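Local coordinates for protein serpin B3 (Homo sapiens, PDB 4ZK3) that belongs to the serpin family of protease inhibitors and is associated with psoriasis as Pso p27, a compact form that builds large aggregates, at residues 244-249 and 370-375; 282-287 and 334-339; 9-14 and 54-59. One frame throughout, in Å; residues are numbered along the deposited sequence.

Interaction 1: residues 244-249 and 370-375; sequences IVLLPN and LFFIRQ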
loop_
_atom_site.group_PDB
_atom_site.type_symbol
_atom_site.label_atom_id
_atom_site.label_comp_id
_atom_site.label_asym_id
_atom_site.label_seq_id
_atom_site.Cartn_x
_atom_site.Cartn_y
_atom_site.Cartn_z
ATOM N N ILE A 244 6.892 -11.195 -3.548
ATOM C CA ILE A 244 6.215 -12.426 -4.059
ATOM C C ILE A 244 5.641 -12.068 -5.403
ATOM O O ILE A 244 5.035 -10.988 -5.532
ATOM C CB ILE A 244 5.039 -12.810 -3.164
ATOM C CG1 ILE A 244 5.526 -13.051 -1.759
ATOM C CG2 ILE A 244 4.254 -14.011 -3.732
ATOM C CD1 ILE A 244 6.687 -13.959 -1.656
ATOM N N VAL A 245 5.780 -12.950 -6.382
ATOM C CA VAL A 245 5.260 -12.688 -7.737
ATOM C C VAL A 245 4.362 -13.865 -8.164
ATOM O O VAL A 245 4.706 -15.019 -7.916
ATOM C CB VAL A 245 6.407 -12.531 -8.768
ATOM C CG1 VAL A 245 5.877 -12.364 -10.183
ATOM C CG2 VAL A 245 7.314 -11.370 -8.440
ATOM N N LEU A 246 3.228 -13.538 -8.760
ATOM C CA LEU A 246 2.280 -14.506 -9.298
ATOM C C LEU A 246 2.129 -14.282 -10.780
ATOM O O LEU A 246 1.643 -13.214 -11.224
ATOM C CB LEU A 246 0.949 -14.384 -8.578
ATOM C CG LEU A 246 0.984 -14.748 -7.091
ATOM C CD1 LEU A 246 1.042 -13.495 -6.257
ATOM C CD2 LEU A 246 -0.210 -15.602 -6.659
ATOM N N LEU A 247 2.567 -15.302 -11.545
ATOM C CA LEU A 247 2.667 -15.286 -12.994
ATOM C C LEU A 247 1.686 -16.266 -13.652
ATOM O O LEU A 247 1.829 -17.457 -13.447
ATOM C CB LEU A 247 4.104 -15.673 -13.376
ATOM C CG LEU A 247 4.389 -15.607 -14.875
ATOM C CD1 LEU A 247 4.246 -14.171 -15.395
ATOM C CD2 LEU A 247 5.756 -16.170 -15.152
ATOM N N PRO A 248 0.663 -15.771 -14.380
ATOM C CA PRO A 248 -0.217 -16.742 -15.076
ATOM C C PRO A 248 0.632 -17.558 -16.062
ATOM O O PRO A 248 1.586 -16.995 -16.655
ATOM C CB PRO A 248 -1.215 -15.850 -15.827
ATOM C CG PRO A 248 -1.211 -14.553 -15.018
ATOM C CD PRO A 248 0.182 -14.394 -14.518
ATOM N N ASN A 249 0.310 -18.841 -16.229
ATOM C CA ASN A 249 1.054 -19.724 -17.194
ATOM C C ASN A 249 0.829 -19.259 -18.614
ATOM O O ASN A 249 1.730 -19.315 -19.416
ATOM C CB ASN A 249 0.604 -21.172 -17.134
ATOM C CG ASN A 249 0.828 -21.793 -15.800
ATOM O OD1 ASN A 249 1.726 -21.379 -15.072
ATOM N ND2 ASN A 249 0.019 -22.819 -15.464
ATOM N N LEU A 370 1.068 -10.308 -11.078
ATOM C CA LEU A 370 0.829 -9.684 -9.778
ATOM C C LEU A 370 2.057 -9.751 -8.876
ATOM O O LEU A 370 2.877 -10.646 -8.995
ATOM C CB LEU A 370 -0.360 -10.301 -9.083
ATOM C CG LEU A 370 -1.614 -10.398 -9.951
ATOM C CD1 LEU A 370 -2.587 -11.447 -9.372
ATOM C CD2 LEU A 370 -2.321 -9.069 -10.131
ATOM N N PHE A 371 2.274 -8.748 -8.037
ATOM C CA PHE A 371 3.435 -8.822 -7.199
ATOM C C PHE A 371 3.102 -8.090 -5.921
ATOM O O PHE A 371 2.201 -7.196 -5.887
ATOM C CB PHE A 371 4.679 -8.271 -7.930
ATOM C CG PHE A 371 4.581 -6.788 -8.255
ATOM C CD1 PHE A 371 3.889 -6.346 -9.387
ATOM C CD2 PHE A 371 5.179 -5.831 -7.442
ATOM C CE1 PHE A 371 3.746 -4.993 -9.694
ATOM C CE2 PHE A 371 5.023 -4.452 -7.733
ATOM C CZ PHE A 371 4.286 -4.044 -8.861
ATOM N N PHE A 372 3.827 -8.422 -4.869
ATOM C CA PHE A 372 3.694 -7.691 -3.613
ATOM C C PHE A 372 4.926 -7.819 -2.772
ATOM O O PHE A 372 5.743 -8.728 -2.990
ATOM C CB PHE A 372 2.427 -8.088 -2.852
ATOM C CG PHE A 372 2.386 -9.506 -2.386
ATOM C CD1 PHE A 372 2.907 -9.859 -1.154
ATOM C CD2 PHE A 372 1.749 -10.485 -3.157
ATOM C CE1 PHE A 372 2.807 -11.171 -0.716
ATOM C CE2 PHE A 372 1.662 -11.805 -2.740
ATOM C CZ PHE A 372 2.168 -12.154 -1.492
ATOM N N ILE A 373 5.066 -6.856 -1.851
ATOM C CA ILE A 373 6.170 -6.812 -0.931
ATOM C C ILE A 373 5.610 -7.096 0.456
ATOM O O ILE A 373 4.738 -6.384 0.950
ATOM C CB ILE A 373 6.932 -5.484 -0.989
ATOM C CG1 ILE A 373 7.606 -5.305 -2.367
ATOM C CG2 ILE A 373 7.982 -5.408 0.128
ATOM C CD1 ILE A 373 8.046 -3.886 -2.645
ATOM N N ARG A 374 6.169 -8.111 1.090
ATOM C CA ARG A 374 5.731 -8.638 2.353
ATOM C C ARG A 374 6.816 -8.531 3.415
ATOM O O ARG A 374 7.974 -8.873 3.159
ATOM C CB ARG A 374 5.395 -10.112 2.161
ATOM C CG ARG A 374 4.810 -10.807 3.399
ATOM C CD ARG A 374 4.472 -12.283 3.060
ATOM N NE ARG A 374 5.699 -13.079 2.848
ATOM C CZ ARG A 374 5.761 -14.256 2.197
ATOM N NH1 ARG A 374 4.672 -14.843 1.686
ATOM N NH2 ARG A 374 6.939 -14.874 2.084
ATOM N N GLN A 375 6.408 -8.149 4.626
ATOM C CA GLN A 375 7.278 -8.240 5.831
ATOM C C GLN A 375 7.096 -9.657 6.406
ATOM O O GLN A 375 5.987 -10.082 6.764
ATOM C CB GLN A 375 7.044 -7.097 6.778
ATOM C CG GLN A 375 6.972 -7.420 8.251
ATOM C CD GLN A 375 8.167 -7.032 9.011
ATOM O OE1 GLN A 375 8.617 -5.896 8.950
ATOM N NE2 GLN A 375 8.670 -7.955 9.783
#

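Interaction 2: residues 282-287 and 334-339; sequences LHLPRF and VEVTEE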
loop_
_atom_site.group_PDB
_atom_site.type_symbol
_atom_site.label_atom_id
_atom_site.label_comp_id
_atom_site.label_asym_id
_atom_site.label_seq_id
_atom_site.Cartn_x
_atom_site.Cartn_y
_atom_site.Cartn_z
ATOM N N LEU A 282 14.912 -17.232 -13.745
ATOM C CA LEU A 282 14.028 -16.096 -13.451
ATOM C C LEU A 282 14.357 -14.979 -14.426
ATOM O O LEU A 282 15.465 -14.532 -14.459
ATOM C CB LEU A 282 14.236 -15.596 -12.018
ATOM C CG LEU A 282 13.595 -14.254 -11.613
ATOM C CD1 LEU A 282 12.083 -14.268 -11.874
ATOM C CD2 LEU A 282 13.980 -14.020 -10.171
ATOM N N HIS A 283 13.376 -14.573 -15.219
ATOM C CA HIS A 283 13.462 -13.366 -16.041
ATOM C C HIS A 283 12.450 -12.395 -15.439
ATOM O O HIS A 283 11.207 -12.661 -15.410
ATOM C CB HIS A 283 13.151 -13.656 -17.516
ATOM C CG HIS A 283 14.157 -14.555 -18.216
ATOM N ND1 HIS A 283 14.060 -14.834 -19.569
ATOM C CD2 HIS A 283 15.265 -15.207 -17.783
ATOM C CE1 HIS A 283 15.045 -15.644 -19.924
ATOM N NE2 HIS A 283 15.786 -15.900 -18.865
ATOM N N LEU A 284 12.974 -11.273 -14.940
ATOM C CA LEU A 284 12.169 -10.205 -14.315
ATOM C C LEU A 284 12.547 -8.869 -14.922
ATOM O O LEU A 284 13.717 -8.553 -14.993
ATOM C CB LEU A 284 12.485 -10.200 -12.799
ATOM C CG LEU A 284 11.609 -9.306 -11.900
ATOM C CD1 LEU A 284 10.201 -9.859 -11.758
ATOM C CD2 LEU A 284 12.226 -9.104 -10.531
ATOM N N PRO A 285 11.583 -8.097 -15.388
ATOM C CA PRO A 285 11.909 -6.821 -16.025
ATOM C C PRO A 285 12.305 -5.717 -15.010
ATOM O O PRO A 285 11.917 -5.747 -13.838
ATOM C CB PRO A 285 10.640 -6.465 -16.759
ATOM C CG PRO A 285 9.554 -7.135 -15.939
ATOM C CD PRO A 285 10.152 -8.391 -15.418
ATOM N N ARG A 286 13.141 -4.793 -15.461
ATOM C CA ARG A 286 13.348 -3.530 -14.769
ATOM C C ARG A 286 12.071 -2.838 -15.041
ATOM O O ARG A 286 11.598 -2.864 -16.185
ATOM C CB ARG A 286 14.462 -2.708 -15.428
ATOM C CG ARG A 286 15.837 -3.293 -15.280
ATOM C CD ARG A 286 16.968 -2.441 -15.916
ATOM N NE ARG A 286 16.818 -1.021 -15.667
ATOM C CZ ARG A 286 17.471 -0.297 -14.758
ATOM N NH1 ARG A 286 18.437 -0.793 -13.994
ATOM N NH2 ARG A 286 17.161 0.973 -14.642
ATOM N N PHE A 287 11.439 -2.292 -14.008
ATOM C CA PHE A 287 10.190 -1.581 -14.209
ATOM C C PHE A 287 9.959 -0.520 -13.139
ATOM O O PHE A 287 10.530 -0.582 -12.034
ATOM C CB PHE A 287 8.968 -2.530 -14.316
ATOM C CG PHE A 287 8.592 -3.276 -13.024
ATOM C CD1 PHE A 287 7.686 -2.728 -12.119
ATOM C CD2 PHE A 287 9.031 -4.525 -12.802
ATOM C CE1 PHE A 287 7.266 -3.462 -11.009
ATOM C CE2 PHE A 287 8.667 -5.253 -11.700
ATOM C CZ PHE A 287 7.784 -4.722 -10.781
ATOM N N VAL A 334 6.866 2.334 -7.228
ATOM C CA VAL A 334 7.828 1.261 -7.048
ATOM C C VAL A 334 8.766 1.271 -8.243
ATOM O O VAL A 334 8.334 1.526 -9.386
ATOM C CB VAL A 334 7.118 -0.147 -6.916
ATOM C CG1 VAL A 334 6.250 -0.460 -8.116
ATOM C CG2 VAL A 334 8.086 -1.267 -6.584
ATOM N N GLU A 335 10.024 0.962 -7.974
ATOM C CA GLU A 335 10.973 0.684 -9.046
ATOM C C GLU A 335 11.768 -0.539 -8.698
ATOM O O GLU A 335 12.302 -0.660 -7.607
ATOM C CB GLU A 335 11.949 1.862 -9.275
ATOM C CG GLU A 335 12.926 1.570 -10.421
ATOM C CD GLU A 335 13.746 2.741 -10.886
ATOM O OE1 GLU A 335 13.923 3.702 -10.125
ATOM O OE2 GLU A 335 14.226 2.659 -12.031
ATOM N N VAL A 336 11.911 -1.412 -9.671
ATOM C CA VAL A 336 12.715 -2.625 -9.560
ATOM C C VAL A 336 13.933 -2.538 -10.506
ATOM O O VAL A 336 13.800 -2.166 -11.659
ATOM C CB VAL A 336 11.755 -3.810 -9.900
ATOM C CG1 VAL A 336 12.477 -5.102 -10.243
ATOM C CG2 VAL A 336 10.812 -4.014 -8.714
ATOM N N THR A 337 15.119 -2.834 -9.969
ATOM C CA THR A 337 16.374 -2.811 -10.682
ATOM C C THR A 337 17.094 -4.108 -10.365
ATOM O O THR A 337 16.597 -4.945 -9.595
ATOM C CB THR A 337 17.307 -1.649 -10.241
ATOM O OG1 THR A 337 17.844 -1.936 -8.933
ATOM C CG2 THR A 337 16.558 -0.318 -10.237
ATOM N N GLU A 338 18.280 -4.264 -10.966
ATOM C CA GLU A 338 19.203 -5.370 -10.657
ATOM C C GLU A 338 19.710 -5.395 -9.206
ATOM O O GLU A 338 20.055 -6.477 -8.688
ATOM C CB GLU A 338 20.419 -5.318 -11.634
ATOM C CG GLU A 338 20.054 -5.583 -13.089
ATOM C CD GLU A 338 19.638 -4.357 -13.899
ATOM O OE1 GLU A 338 19.348 -3.285 -13.323
ATOM O OE2 GLU A 338 19.562 -4.437 -15.155
ATOM N N GLU A 339 19.788 -4.230 -8.552
ATOM C CA GLU A 339 20.267 -4.167 -7.148
ATOM C C GLU A 339 19.213 -4.536 -6.100
ATOM O O GLU A 339 19.551 -5.153 -5.071
ATOM C CB GLU A 339 20.856 -2.778 -6.787
ATOM C CG GLU A 339 22.325 -2.589 -7.283
ATOM C CD GLU A 339 22.433 -2.507 -8.820
ATOM O OE1 GLU A 339 21.511 -1.904 -9.450
ATOM O OE2 GLU A 339 23.408 -3.050 -9.399
#

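Interaction 3: residues 9-14 and 54-59; sequences TKFMFD and KKVLHF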
loop_
_atom_site.group_PDB
_atom_site.type_symbol
_atom_site.label_atom_id
_atom_site.label_comp_id
_atom_site.label_asym_id
_atom_site.label_seq_id
_atom_site.Cartn_x
_atom_site.Cartn_y
_atom_site.Cartn_z
ATOM N N THR A 9 -4.983 -7.742 4.809
ATOM C CA THR A 9 -4.968 -8.431 3.521
ATOM C C THR A 9 -6.345 -8.501 2.862
ATOM O O THR A 9 -6.469 -8.357 1.640
ATOM C CB THR A 9 -4.334 -9.825 3.658
ATOM O OG1 THR A 9 -2.977 -9.687 4.092
ATOM C CG2 THR A 9 -4.306 -10.544 2.298
ATOM N N LYS A 10 -7.397 -8.664 3.648
ATOM C CA LYS A 10 -8.761 -8.645 3.067
ATOM C C LYS A 10 -9.158 -7.298 2.516
ATOM O O LYS A 10 -9.701 -7.179 1.401
ATOM C CB LYS A 10 -9.783 -9.085 4.125
ATOM C CG LYS A 10 -9.620 -10.548 4.579
ATOM C CD LYS A 10 -10.575 -10.879 5.721
ATOM C CE LYS A 10 -10.449 -12.316 6.170
ATOM N NZ LYS A 10 -10.949 -13.242 5.107
ATOM N N PHE A 11 -8.876 -6.265 3.291
ATOM C CA PHE A 11 -9.067 -4.885 2.845
ATOM C C PHE A 11 -8.279 -4.613 1.583
ATOM O O PHE A 11 -8.821 -4.019 0.629
ATOM C CB PHE A 11 -8.663 -3.924 3.983
ATOM C CG PHE A 11 -8.767 -2.490 3.640
ATOM C CD1 PHE A 11 -9.925 -1.954 3.171
ATOM C CD2 PHE A 11 -7.664 -1.622 3.861
ATOM C CE1 PHE A 11 -10.039 -0.594 2.889
ATOM C CE2 PHE A 11 -7.756 -0.280 3.554
ATOM C CZ PHE A 11 -8.949 0.251 3.063
ATOM N N MET A 12 -7.042 -5.102 1.536
ATOM C CA MET A 12 -6.209 -5.029 0.316
ATOM C C MET A 12 -6.925 -5.620 -0.926
ATOM O O MET A 12 -6.970 -4.978 -1.978
ATOM C CB MET A 12 -4.832 -5.717 0.532
ATOM C CG MET A 12 -3.870 -5.755 -0.695
ATOM S SD MET A 12 -2.511 -6.860 -0.348
ATOM C CE MET A 12 -3.265 -8.378 -0.950
ATOM N N PHE A 13 -7.523 -6.806 -0.818
ATOM C CA PHE A 13 -8.266 -7.345 -1.970
ATOM C C PHE A 13 -9.554 -6.580 -2.278
ATOM O O PHE A 13 -9.919 -6.429 -3.477
ATOM C CB PHE A 13 -8.529 -8.826 -1.811
ATOM C CG PHE A 13 -7.317 -9.657 -2.066
ATOM C CD1 PHE A 13 -6.799 -9.733 -3.344
ATOM C CD2 PHE A 13 -6.650 -10.308 -1.024
ATOM C CE1 PHE A 13 -5.665 -10.494 -3.602
ATOM C CE2 PHE A 13 -5.512 -11.057 -1.263
ATOM C CZ PHE A 13 -5.010 -11.151 -2.558
ATOM N N ASP A 14 -10.222 -6.073 -1.236
ATOM C CA ASP A 14 -11.431 -5.316 -1.458
ATOM C C ASP A 14 -11.025 -4.079 -2.240
ATOM O O ASP A 14 -11.772 -3.615 -3.132
ATOM C CB ASP A 14 -12.154 -4.897 -0.196
ATOM C CG ASP A 14 -12.599 -6.071 0.661
ATOM O OD1 ASP A 14 -12.556 -7.247 0.238
ATOM O OD2 ASP A 14 -12.946 -5.782 1.819
ATOM N N LYS A 54 -14.715 0.367 10.704
ATOM C CA LYS A 54 -14.250 -0.921 11.180
ATOM C C LYS A 54 -14.579 -2.006 10.188
ATOM O O LYS A 54 -13.738 -2.887 9.940
ATOM C CB LYS A 54 -14.810 -1.279 12.560
ATOM C CG LYS A 54 -13.931 -0.833 13.711
ATOM C CD LYS A 54 -14.367 -1.361 15.075
ATOM C CE LYS A 54 -15.663 -0.682 15.483
ATOM N NZ LYS A 54 -15.602 0.006 16.814
ATOM N N LYS A 55 -15.784 -1.959 9.615
ATOM C CA LYS A 55 -16.186 -3.006 8.687
ATOM C C LYS A 55 -15.367 -2.974 7.375
ATOM O O LYS A 55 -14.967 -3.981 6.860
ATOM C CB LYS A 55 -17.668 -2.866 8.338
ATOM C CG LYS A 55 -18.037 -3.828 7.224
ATOM C CD LYS A 55 -19.531 -4.005 7.024
ATOM C CE LYS A 55 -19.786 -5.376 6.396
ATOM N NZ LYS A 55 -20.710 -5.240 5.243
ATOM N N VAL A 56 -15.168 -1.785 6.825
ATOM C CA VAL A 56 -14.351 -1.602 5.631
ATOM C C VAL A 56 -12.933 -2.084 5.858
ATOM O O VAL A 56 -12.386 -2.751 4.995
ATOM C CB VAL A 56 -14.409 -0.141 5.215
ATOM C CG1 VAL A 56 -13.267 0.266 4.279
ATOM C CG2 VAL A 56 -15.776 0.134 4.579
ATOM N N LEU A 57 -12.338 -1.777 7.020
ATOM C CA LEU A 57 -10.959 -2.210 7.343
ATOM C C LEU A 57 -10.842 -3.701 7.747
ATOM O O LEU A 57 -9.721 -4.274 7.823
ATOM C CB LEU A 57 -10.409 -1.347 8.448
ATOM C CG LEU A 57 -10.228 0.126 8.046
ATOM C CD1 LEU A 57 -9.818 0.919 9.265
ATOM C CD2 LEU A 57 -9.191 0.276 6.976
ATOM N N HIS A 58 -12.010 -4.321 7.971
ATOM C CA HIS A 58 -12.137 -5.696 8.495
ATOM C C HIS A 58 -11.637 -5.762 9.970
ATOM O O HIS A 58 -11.376 -6.826 10.491
ATOM C CB HIS A 58 -11.494 -6.774 7.584
ATOM C CG HIS A 58 -12.138 -6.928 6.215
ATOM N ND1 HIS A 58 -12.871 -8.037 5.862
ATOM C CD2 HIS A 58 -12.122 -6.144 5.112
ATOM C CE1 HIS A 58 -13.303 -7.924 4.614
ATOM N NE2 HIS A 58 -12.856 -6.783 4.128
ATOM N N PHE A 59 -11.589 -4.608 10.644
ATOM C CA PHE A 59 -11.155 -4.509 12.042
ATOM C C PHE A 59 -12.234 -5.098 12.939
ATOM O O PHE A 59 -11.962 -5.414 14.090
ATOM C CB PHE A 59 -10.912 -3.051 12.459
ATOM C CG PHE A 59 -9.508 -2.492 12.124
ATOM C CD1 PHE A 59 -8.661 -3.118 11.207
ATOM C CD2 PHE A 59 -9.080 -1.296 12.720
ATOM C CE1 PHE A 59 -7.421 -2.574 10.912
ATOM C CE2 PHE A 59 -7.856 -0.760 12.448
ATOM C CZ PHE A 59 -7.015 -1.407 11.542
#

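Interaction 1: residues 244-249 and 370-375
Ile244 and Phe372 face each other in a hydrogen-bonded pair of two antiparallel strands, in what corresponds to sheet B of the serpin fold. Leu246 and Leu370 form the next such pair, and Val245 and Phe371 sit between them as a non-hydrogen-bonded pair. The backbones are closely joined. Ile244 N reaches Phe372 O at 2.8 Å, and Phe372 N returns a bond to Ile244 O. Leu246 N gives Leu370 O a nearly straight bond of 2.9 Å, which is answered by Leu370 N to Leu246 O.

The tight part is the overlap of Ile244 and Phe372. Phe372 CG stands between its own backbone N and carbonyl carbon (chi1 64°), which swings the ring across to the partner strand. Ile244 then lies alongside it. Its CB sits over one ring face, toward the rim, 3.4 Å from Phe372 CZ. Ile244 CG1 and CG2 spread over the CE1 and CE2 sides of the ring. Leu246 CD1 meets Phe372 at the ring edge, 4.0 Å from CE2.

Packing elsewhere is looser. Farther along the same face Leu246 CB and Leu370 CB are 4.3 Å apart. On the other face Val245 CG2 meets Phe371 CB at 4.1 Å, and the Phe371 ring turns from the partner strand and packs on Phe387. Each touching residue is buried, so these looser places face protein, not solvent.

Arg374 ends the contact. Its NE bonds to Asn376 OD1 and its NH1 to Thr270 O. Ile244 CD1 lies over one guanidinium face, 3.9 Å from Arg374 NH2.

Interaction 2: residues 282-287 and 334-339
Phe287 lays one ring face against Val336. Val336 CB sits over that face, toward the rim, 4.1 Å from the ring centroid, and Val336 CG2 comes to 3.7 Å from Phe287 CZ. The other branch, Val336 CG1, turns to Leu284 CD2 at 4.0 Å. Phe287 and Val336 also form an antiparallel hydrogen-bonded pair. Val336 N to Phe287 O is 2.9 Å and nearly straight; the return bond, Phe287 N to Val336 O, is weak.

The end of the Arg286 side chain reaches Glu338. Its chain bends at chi3 (42°), and NH1 meets Glu338 OE1 at 2.7 Å in a salt bridge. The oxygen offers its syn lone pair and lies close to the guanidinium plane, while the two flat groups are turned 40° apart. Glu338 OE2 bonds to Thr195 OG1, so the carboxylate is held at both oxygens. Just past the strand, Thr337 OG1 accepts from Glu339 N in an ST turn.

The pair joins strands 276-294 and 325-336 where the latter gives way to strand 340-351, which lies between 325-336 and 174-185 like the inserted reactive-centre loop of relaxed serpins. Phe371 of strand 369-375 meets the Phe287 ring edge-to-face, and strand 206-224 flanks Pro285 and Glu338.

Interaction 3: residues 9-14 and 54-59
Asp14 and His58 each hold CG anti to their own carbonyl carbon (chi1 -60° and -64°), which sends carboxylate and imidazole toward each other from opposite directions. His58 NE2 donates to Asp14 OD2 at 2.5 Å, a short and nearly straight bond. The oxygen lies in the ring plane at the edge. The nitrogen approaches on the syn side, 20° out of the carboxylate plane.

Lys10, one helical turn before Asp14, roofs the same ring. Its CB sits over the ring centre, 3.6 Å from the centroid of His58, and its CD comes to 3.7 Å from His58 ND1. The opposite ring face has Lys55 O toward its rim.

Phe11 carries the apolar half. Leu57 CD2 lies over one face of its ring, 3.8 Å from Phe11 CE2. Val56 CG1 meets Phe11 CE1 at 3.6 Å.

The contact joins helix 4-19 to the end of helix 47-57, helices A and C in serpin nomenclature. His58, with positive phi, is the C-prime residue of a Schellman motif, in which Phe59 N bonds to Lys54 O. Thus the residue that ends one helix also reaches the other.

His58 ND1 bonds to Gln61 OE1. With the amide placed this way both ring nitrogens would donate. That is consistent with a protonated imidazole beside a charged Asp14, in a crystal at low pH.

In the fold
Interactions 1 and 2 are buried strand pairs and touch: Phe371 CZ of the first lies 3.7 Å from Phe287 CE1 of the second. Along the chain, interaction 2 is nested within the loop that interaction 1 closes. Both use antiparallel backbone bonds, but interaction 2 adds a salt bridge at the partly exposed Arg286. Interaction 3 joins two helices instead. It is partly buried and closes earlier in the chain. All three place an aliphatic group on a phenylalanine face; interaction 3 differs by its histidine-carboxylate bond and its lack of backbone pairing. Its centre is about 20 Å from that of interaction 1 and about 30 Å from that of interaction 2.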